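Long-range contacts in ammonium transporter (Kuenenia stuttgartiensis, PDB 6EU6), which probably senses ammonium at the membrane and passes the signal to a histidine kinase, as a sensor member of the ammonium transporter family: residues F177-I183 against G375-F379; R118-P123 against K386-V390; F103-A108 against I131-Y136. One frame throughout, in Å; residues are numbered along the deposited sequence.

The three contacts join four helices, 93-114, 121-144, 167-185 and 353-385, and the chain leading out of the last. Contact 3 packs helix 93-114 on helix 121-144. Contact 1 packs helix 167-185 on helix 353-385. Contact 2 ties the start of helix 121-144 to the loop after helix 353-385. Along the chain contact 3 is complete before contact 1 begins; contact 2 spans contact 1, and its segments alternate with those of contact 3. Centres lie about 12 Å apart for contacts 1 and 2, and about 14 Å for 1 and 3. F177 touches I131 and I135, and F379 reaches P123, so the three contacts belong to one continuous helix bundle.

Contact 1: F177-I183 against G375-F379; sequences FAMAAAI and GMLFF
F379 lays its ring against A181 and the tip of F177. Its CG stands anti to the carbonyl carbon and beside the backbone N (chi1 -70°), which carries the ring across to helix 167-185. From CB outward, F379 CD2 lies 3.8 Å from A181 CA. Next along the rim, F379 CE2 comes to 3.4 Å from A181 CB. The same F379 CE2 is 3.6 Å from F177 CZ. F379 CZ follows, still against A181 CB. On the other side of the ring, CE1 sits in the plane of the F378 ring, at its edge. The F379 ring is therefore held between A181 CA over one face and F378 CD2 over the other.

F177 crosses F379 at about a right angle as a side chain, but the ring planes are only 39° apart, so the pair is oblique. The inner rim of F177 runs along helix 353-385, with F177 CD1 3.8 Å from G375 CA. G375, with no side chain, lets F177 CD1 and A180 CB come close to its backbone. A180 CB also lies 3.5 Å from M376 N. M376 folds back on itself, and its SD lies 3.8 Å from A180 CB. Its CE is a looser neighbour of I183 CG2, and I183 also touches a bound detergent maltoside. With an alanine in place of F379, a gap would probably open between A181 and F378, and the F177 tip would lose part of its support.

The axes of segments 177-183 and 375-379 approach to 8.6 Å and cross at -40°. This is close helix-helix packing at small residues (G375, A180, A181), within the helix bundle of the ammonium transporter family.

Contact 2: R118-P123 against K386-V390; sequences RSGFIP and KRLRV. With LMT (dodecyl-beta-D-maltoside), chain E.
R118 gives its carbonyl to the loop 386-390: V390 N donates to R118 O over 2.9 Å. R118 CG rests over one face of the R389 guanidinium, 3.8 Å from R389 NH2. R118 does not use its own polar end here; NE and NH2 reach G186 O and D317 O, and NH1 the carbonyls of A114 and A116, so all three have carbonyl partners. S119 pairs with R389 in a single antiparallel bridge, a non-hydrogen-bonded pair. G120 N donates to L388 O at 3.0 Å, nearly straight (165°). A side chain on G120 would clash with O6' of the bound dodecyl-beta-D-maltoside, and G120 CA touches V390 CG1. I122 N binds that O6' at 3.0 Å. P123 puts its CG 3.4 Å from L388 O.

The detergent bridges both segments, because O6' accepts from I122 N and O6B donates to R389 O at 2.6 Å. The two guanidinium groups are neighbours but not in contact (R118 NE to R389 NH1 4.8 Å). R389 NH2 has a salt bridge to E395, and NH1 meets V185 O and P187 O. These carbonyls and the acid probably temper any repulsion. The link is thus mainly backbone pairing, with the arginine ends anchored beyond it.

Contact 3: F103-A108 against I131-Y136; sequences FASTAA and IVAIIY
Y136 lays its ring against A104 and A107 of helix 93-114. Its CG is anti to the backbone N (chi1 174°), which points the ring at that helix. A104 CA makes an off-centre CH-pi contact, 4.2 Å from the centroid of the Y136 ring and 30° off the normal. The two methyls approach obliquely. A104 CB is 3.7 Å from Y136 CE2. A107 CB meets the other rim, 3.6 Å from Y136 CD1. Both methyls lie on the same side of the ring. The hydroxyl end goes further, and Y136 OH packs 3.6 Å from F103 CB.

Aliphatic contacts make up the rest. A108 CB rests against two branched side chains. A108 CB is 3.5 Å from V132 CG2 and 3.8 Å from I131 CG2. I131 CD1 reaches the carbonyl of A107 more loosely.

The backbone bonding stays inside each helix. Segment 131-136 has a wider pi-type turn, in which Y136 N donates to I131 O at 2.8 Å. The turn carries I131 and V132, and its closing bond comes from Y136, so the residues that meet helix 93-114 belong to it.

The axes of the two segments cross at 87°, nearly perpendicular, so the alanines meet one tyrosine and two aliphatic side chains in a short patch. Helix 40-67 packs beside it through F58 on A104 and V57 on V132. Helix 167-185 contributes V170 against Y136, and W144, later in helix 121-144, touches both F103 and Y136.

Contact 1: F177-I183 against G375-F379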
# COMPACT_ATOMS: atom_id res chain seq x y z
N PHE A 177 -18.12 -2.66 -21.62
CA PHE A 177 -17.10 -3.10 -22.53
C PHE A 177 -16.64 -4.51 -22.20
O PHE A 177 -16.55 -5.36 -23.08
CB PHE A 177 -15.92 -2.13 -22.49
CG PHE A 177 -14.90 -2.38 -23.57
CD1 PHE A 177 -15.21 -2.23 -24.92
CD2 PHE A 177 -13.59 -2.78 -23.23
CE1 PHE A 177 -14.25 -2.49 -25.91
CE2 PHE A 177 -12.64 -2.99 -24.21
CZ PHE A 177 -12.98 -2.88 -25.56
N ALA A 178 -16.41 -4.77 -20.92
CA ALA A 178 -16.07 -6.08 -20.46
C ALA A 178 -17.23 -7.04 -20.85
O ALA A 178 -16.99 -8.18 -21.19
CB ALA A 178 -15.89 -6.10 -18.94
N MET A 179 -18.48 -6.60 -20.68
CA MET A 179 -19.58 -7.52 -20.94
C MET A 179 -19.62 -7.95 -22.43
O MET A 179 -19.83 -9.14 -22.73
CB MET A 179 -20.92 -6.90 -20.59
CG MET A 179 -22.07 -7.83 -20.90
SD MET A 179 -23.59 -7.11 -20.24
CE MET A 179 -24.19 -6.26 -21.62
N ALA A 180 -19.43 -7.00 -23.34
CA ALA A 180 -19.29 -7.35 -24.73
C ALA A 180 -18.16 -8.30 -24.98
O ALA A 180 -18.25 -9.25 -25.77
CB ALA A 180 -19.10 -6.09 -25.58
N ALA A 181 -17.02 -8.00 -24.37
CA ALA A 181 -15.87 -8.89 -24.55
C ALA A 181 -16.17 -10.34 -24.02
O ALA A 181 -15.85 -11.34 -24.69
CB ALA A 181 -14.63 -8.28 -23.90
N ALA A 182 -16.82 -10.46 -22.85
CA ALA A 182 -17.11 -11.76 -22.32
C ALA A 182 -18.06 -12.56 -23.26
O ALA A 182 -17.99 -13.79 -23.37
CB ALA A 182 -17.74 -11.65 -20.94
N ILE A 183 -18.97 -11.84 -23.86
CA ILE A 183 -19.93 -12.44 -24.79
C ILE A 183 -19.24 -12.94 -26.04
O ILE A 183 -19.42 -14.06 -26.43
CB ILE A 183 -21.05 -11.45 -25.20
CG1 ILE A 183 -22.04 -11.35 -24.06
CG2 ILE A 183 -21.87 -11.97 -26.39
CD1 ILE A 183 -23.03 -10.20 -24.21
N GLY A 375 -18.30 -1.97 -28.19
CA GLY A 375 -17.52 -3.10 -27.77
C GLY A 375 -17.90 -4.31 -28.55
O GLY A 375 -16.99 -5.06 -29.02
N MET A 376 -19.21 -4.52 -28.73
CA MET A 376 -19.65 -5.62 -29.64
C MET A 376 -19.06 -5.49 -31.06
O MET A 376 -18.49 -6.46 -31.60
CB MET A 376 -21.17 -5.76 -29.72
CG MET A 376 -21.81 -6.32 -28.45
SD MET A 376 -21.30 -8.00 -27.95
CE MET A 376 -22.06 -8.91 -29.30
N LEU A 377 -19.12 -4.30 -31.64
CA LEU A 377 -18.57 -4.06 -32.95
C LEU A 377 -17.07 -4.30 -32.98
O LEU A 377 -16.50 -4.91 -33.90
CB LEU A 377 -18.93 -2.63 -33.41
CG LEU A 377 -20.44 -2.58 -33.77
CD1 LEU A 377 -21.02 -1.19 -34.03
CD2 LEU A 377 -20.67 -3.45 -35.00
N PHE A 378 -16.42 -3.84 -31.94
CA PHE A 378 -14.94 -3.95 -31.89
C PHE A 378 -14.54 -5.38 -31.83
O PHE A 378 -13.68 -5.78 -32.62
CB PHE A 378 -14.36 -3.16 -30.72
CG PHE A 378 -12.90 -3.35 -30.56
CD1 PHE A 378 -12.01 -2.62 -31.33
CD2 PHE A 378 -12.42 -4.31 -29.69
CE1 PHE A 378 -10.62 -2.85 -31.26
CE2 PHE A 378 -11.05 -4.50 -29.55
CZ PHE A 378 -10.14 -3.78 -30.36
N PHE A 379 -15.16 -6.16 -30.95
CA PHE A 379 -14.78 -7.57 -30.88
C PHE A 379 -15.28 -8.41 -32.06
O PHE A 379 -14.64 -9.41 -32.37
CB PHE A 379 -15.14 -8.22 -29.55
CG PHE A 379 -14.29 -7.69 -28.43
CD1 PHE A 379 -12.95 -8.10 -28.32
CD2 PHE A 379 -14.77 -6.80 -27.52
CE1 PHE A 379 -12.10 -7.58 -27.35
CE2 PHE A 379 -13.94 -6.26 -26.53
CZ PHE A 379 -12.61 -6.68 -26.43

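Contact 2: R118-P123 against K386-V390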
# COMPACT_ATOMS: atom_id res chain seq x y z
N ARG A 118 -9.55 -17.71 -20.76
CA ARG A 118 -9.81 -18.30 -22.07
C ARG A 118 -9.68 -17.36 -23.25
O ARG A 118 -9.65 -17.81 -24.38
CB ARG A 118 -11.13 -19.04 -22.09
CG ARG A 118 -12.39 -18.17 -22.31
CD ARG A 118 -12.70 -17.26 -21.12
NE ARG A 118 -14.06 -16.70 -21.21
CZ ARG A 118 -14.61 -15.82 -20.38
NH1 ARG A 118 -13.94 -15.42 -19.30
NH2 ARG A 118 -15.82 -15.36 -20.60
N SER A 119 -9.58 -16.07 -23.00
CA SER A 119 -9.24 -15.17 -24.04
C SER A 119 -7.75 -15.22 -24.28
O SER A 119 -6.94 -15.54 -23.35
CB SER A 119 -9.70 -13.76 -23.71
OG SER A 119 -9.02 -13.21 -22.62
N GLY A 120 -7.35 -14.88 -25.52
CA GLY A 120 -5.93 -14.73 -25.84
C GLY A 120 -5.43 -13.35 -25.54
O GLY A 120 -6.22 -12.40 -25.27
N PHE A 121 -4.10 -13.22 -25.58
CA PHE A 121 -3.44 -11.94 -25.31
C PHE A 121 -3.89 -10.75 -26.17
O PHE A 121 -4.18 -9.66 -25.68
CB PHE A 121 -1.96 -12.11 -25.46
CG PHE A 121 -1.18 -10.99 -24.90
CD1 PHE A 121 -1.24 -10.70 -23.55
CD2 PHE A 121 -0.37 -10.21 -25.71
CE1 PHE A 121 -0.49 -9.65 -23.01
CE2 PHE A 121 0.37 -9.17 -25.19
CZ PHE A 121 0.32 -8.90 -23.82
N ILE A 122 -4.03 -10.94 -27.46
CA ILE A 122 -4.30 -9.82 -28.35
C ILE A 122 -5.64 -9.14 -28.06
O ILE A 122 -5.74 -7.91 -28.04
CB ILE A 122 -4.20 -10.26 -29.85
CG1 ILE A 122 -2.73 -10.58 -30.24
CG2 ILE A 122 -4.80 -9.19 -30.76
CD1 ILE A 122 -1.71 -9.57 -29.82
N PRO A 123 -6.70 -9.92 -27.88
CA PRO A 123 -7.97 -9.28 -27.48
C PRO A 123 -7.84 -8.40 -26.22
O PRO A 123 -8.52 -7.37 -26.09
CB PRO A 123 -8.91 -10.49 -27.23
CG PRO A 123 -8.31 -11.61 -28.03
CD PRO A 123 -6.85 -11.36 -28.20
N LYS A 386 -8.47 -12.18 -35.90
CA LYS A 386 -7.73 -12.92 -34.88
C LYS A 386 -8.75 -13.54 -33.96
O LYS A 386 -9.61 -12.80 -33.43
CB LYS A 386 -6.78 -12.02 -34.11
CG LYS A 386 -5.81 -12.78 -33.19
CD LYS A 386 -4.50 -13.13 -33.91
CE LYS A 386 -4.08 -14.59 -33.75
NZ LYS A 386 -4.99 -15.57 -34.43
N ARG A 387 -8.70 -14.86 -33.81
CA ARG A 387 -9.58 -15.57 -32.89
C ARG A 387 -9.40 -15.01 -31.43
O ARG A 387 -8.32 -14.63 -31.00
CB ARG A 387 -9.40 -17.10 -32.95
CG ARG A 387 -10.31 -17.81 -33.98
CD ARG A 387 -11.82 -17.49 -33.93
NE ARG A 387 -12.52 -17.98 -32.72
CZ ARG A 387 -13.02 -17.24 -31.71
NH1 ARG A 387 -12.97 -15.94 -31.72
NH2 ARG A 387 -13.62 -17.80 -30.70
N LEU A 388 -10.52 -14.91 -30.74
CA LEU A 388 -10.59 -14.21 -29.47
C LEU A 388 -10.19 -15.15 -28.37
O LEU A 388 -9.74 -14.66 -27.31
CB LEU A 388 -12.02 -13.65 -29.22
CG LEU A 388 -12.56 -12.67 -30.24
CD1 LEU A 388 -13.94 -12.19 -29.85
CD2 LEU A 388 -11.57 -11.52 -30.53
N ARG A 389 -10.47 -16.46 -28.54
CA ARG A 389 -10.10 -17.43 -27.53
C ARG A 389 -8.84 -18.18 -27.82
O ARG A 389 -8.42 -18.31 -28.96
CB ARG A 389 -11.10 -18.52 -27.32
CG ARG A 389 -12.49 -18.18 -27.31
CD ARG A 389 -13.28 -19.47 -27.32
NE ARG A 389 -13.15 -20.29 -26.11
CZ ARG A 389 -14.00 -20.35 -25.09
NH1 ARG A 389 -15.07 -19.55 -24.99
NH2 ARG A 389 -13.79 -21.22 -24.14
N VAL A 390 -8.27 -18.74 -26.76
CA VAL A 390 -7.21 -19.72 -26.91
C VAL A 390 -7.84 -21.09 -27.26
O VAL A 390 -9.06 -21.29 -27.15
CB VAL A 390 -6.31 -19.83 -25.66
CG1 VAL A 390 -5.77 -18.49 -25.26
CG2 VAL A 390 -7.03 -20.50 -24.45
C1B LMT E . -3.86 -17.39 -28.48
C2B LMT E . -3.49 -18.90 -28.37
C3B LMT E . -3.35 -19.51 -29.76
C4B LMT E . -4.67 -19.29 -30.42
C5B LMT E . -4.97 -17.83 -30.60
C6B LMT E . -6.28 -17.68 -31.40
O1B LMT E . -2.80 -16.68 -29.12
O2B LMT E . -2.24 -19.12 -27.70
O3B LMT E . -3.09 -20.92 -29.79
O4' LMT E . -4.68 -19.94 -31.71
O5B LMT E . -5.01 -17.19 -29.29
O6B LMT E . -7.22 -18.79 -31.21
C1' LMT E . 0.05 -13.78 -28.55
C2' LMT E . -0.23 -14.77 -27.48
C3' LMT E . -0.96 -15.93 -27.98
C4' LMT E . -2.25 -15.52 -28.52
C5' LMT E . -2.03 -14.37 -29.54
C6' LMT E . -3.36 -13.81 -29.99
O1' LMT E . 0.79 -12.70 -28.01
O2' LMT E . 0.97 -15.29 -26.99
O3' LMT E . -1.24 -16.87 -26.96
O5' LMT E . -1.20 -13.33 -29.03
O6' LMT E . -4.29 -13.51 -28.94
C1 LMT E . 1.11 -11.71 -29.02
C2 LMT E . 2.08 -10.66 -28.44
C3 LMT E . 2.30 -9.46 -29.34
C4 LMT E . 3.28 -8.42 -28.74
C5 LMT E . 2.62 -7.09 -28.35
C6 LMT E . 3.36 -5.81 -28.69
C7 LMT E . 2.80 -4.64 -27.85
C8 LMT E . 2.35 -3.42 -28.65
C9 LMT E . 1.77 -2.26 -27.80
C10 LMT E . 1.67 -0.89 -28.56
C11 LMT E . 0.41 0.01 -28.32
C12 LMT E . 0.60 1.35 -27.58

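Contact 3: F103-A108 against I131-Y136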
# COMPACT_ATOMS: atom_id res chain seq x y z
N PHE A 103 -7.64 7.22 -13.55
CA PHE A 103 -9.06 6.90 -13.85
C PHE A 103 -9.23 6.07 -15.13
O PHE A 103 -9.92 5.06 -15.15
CB PHE A 103 -9.90 8.20 -13.87
CG PHE A 103 -10.40 8.63 -12.53
CD1 PHE A 103 -9.62 8.49 -11.40
CD2 PHE A 103 -11.63 9.24 -12.41
CE1 PHE A 103 -10.08 8.87 -10.16
CE2 PHE A 103 -12.12 9.57 -11.15
CZ PHE A 103 -11.33 9.42 -10.04
N ALA A 104 -8.56 6.48 -16.20
CA ALA A 104 -8.65 5.77 -17.46
C ALA A 104 -8.09 4.35 -17.29
O ALA A 104 -8.68 3.42 -17.83
CB ALA A 104 -7.91 6.49 -18.60
N SER A 105 -6.98 4.19 -16.56
CA SER A 105 -6.45 2.89 -16.33
C SER A 105 -7.41 1.98 -15.57
O SER A 105 -7.36 0.73 -15.74
CB SER A 105 -5.13 2.99 -15.58
OG SER A 105 -4.20 3.69 -16.42
N THR A 106 -8.13 2.57 -14.64
CA THR A 106 -9.21 1.85 -13.90
C THR A 106 -10.30 1.32 -14.85
O THR A 106 -10.69 0.18 -14.84
CB THR A 106 -9.81 2.73 -12.81
OG1 THR A 106 -8.76 3.27 -12.02
CG2 THR A 106 -10.70 1.96 -11.91
N ALA A 107 -10.78 2.21 -15.69
CA ALA A 107 -11.84 1.85 -16.66
C ALA A 107 -11.37 0.72 -17.54
O ALA A 107 -12.08 -0.23 -17.77
CB ALA A 107 -12.19 3.08 -17.49
N ALA A 108 -10.12 0.76 -17.93
CA ALA A 108 -9.68 -0.21 -18.91
C ALA A 108 -9.37 -1.57 -18.33
O ALA A 108 -9.48 -2.60 -19.02
CB ALA A 108 -8.43 0.36 -19.57
N ILE A 131 -10.60 0.91 -25.70
CA ILE A 131 -11.39 1.56 -24.69
C ILE A 131 -10.78 2.88 -24.28
O ILE A 131 -11.51 3.87 -24.10
CB ILE A 131 -11.80 0.64 -23.53
CG1 ILE A 131 -12.90 1.34 -22.67
CG2 ILE A 131 -10.60 0.30 -22.66
CD1 ILE A 131 -13.39 0.56 -21.50
N VAL A 132 -9.44 2.94 -24.19
CA VAL A 132 -8.79 4.11 -23.71
C VAL A 132 -8.71 5.27 -24.76
O VAL A 132 -8.68 6.46 -24.38
CB VAL A 132 -7.40 3.78 -23.15
CG1 VAL A 132 -6.73 5.05 -22.63
CG2 VAL A 132 -7.50 2.83 -21.92
N ALA A 133 -8.63 4.89 -26.04
CA ALA A 133 -8.52 5.83 -27.19
C ALA A 133 -9.87 6.37 -27.65
O ALA A 133 -9.91 7.49 -28.06
CB ALA A 133 -7.79 5.16 -28.38
N ILE A 134 -10.94 5.59 -27.50
CA ILE A 134 -12.27 5.86 -28.09
C ILE A 134 -13.43 5.86 -27.10
O ILE A 134 -13.99 6.92 -26.77
CB ILE A 134 -12.53 4.89 -29.28
CG1 ILE A 134 -11.57 5.31 -30.41
CG2 ILE A 134 -13.95 5.06 -29.82
CD1 ILE A 134 -11.12 4.19 -31.21
N ILE A 135 -13.77 4.70 -26.61
CA ILE A 135 -15.00 4.54 -25.79
C ILE A 135 -14.94 5.43 -24.56
O ILE A 135 -15.83 6.28 -24.34
CB ILE A 135 -15.26 3.07 -25.41
CG1 ILE A 135 -15.44 2.22 -26.67
CG2 ILE A 135 -16.44 2.93 -24.47
CD1 ILE A 135 -15.63 0.76 -26.38
N TYR A 136 -13.88 5.24 -23.75
CA TYR A 136 -13.84 5.96 -22.44
C TYR A 136 -13.73 7.48 -22.57
O TYR A 136 -14.51 8.23 -21.93
CB TYR A 136 -12.71 5.35 -21.55
CG TYR A 136 -12.50 6.10 -20.31
CD1 TYR A 136 -13.36 5.96 -19.26
CD2 TYR A 136 -11.47 7.04 -20.22
CE1 TYR A 136 -13.20 6.71 -18.11
CE2 TYR A 136 -11.30 7.84 -19.08
CZ TYR A 136 -12.16 7.64 -18.00
OH TYR A 136 -11.99 8.37 -16.82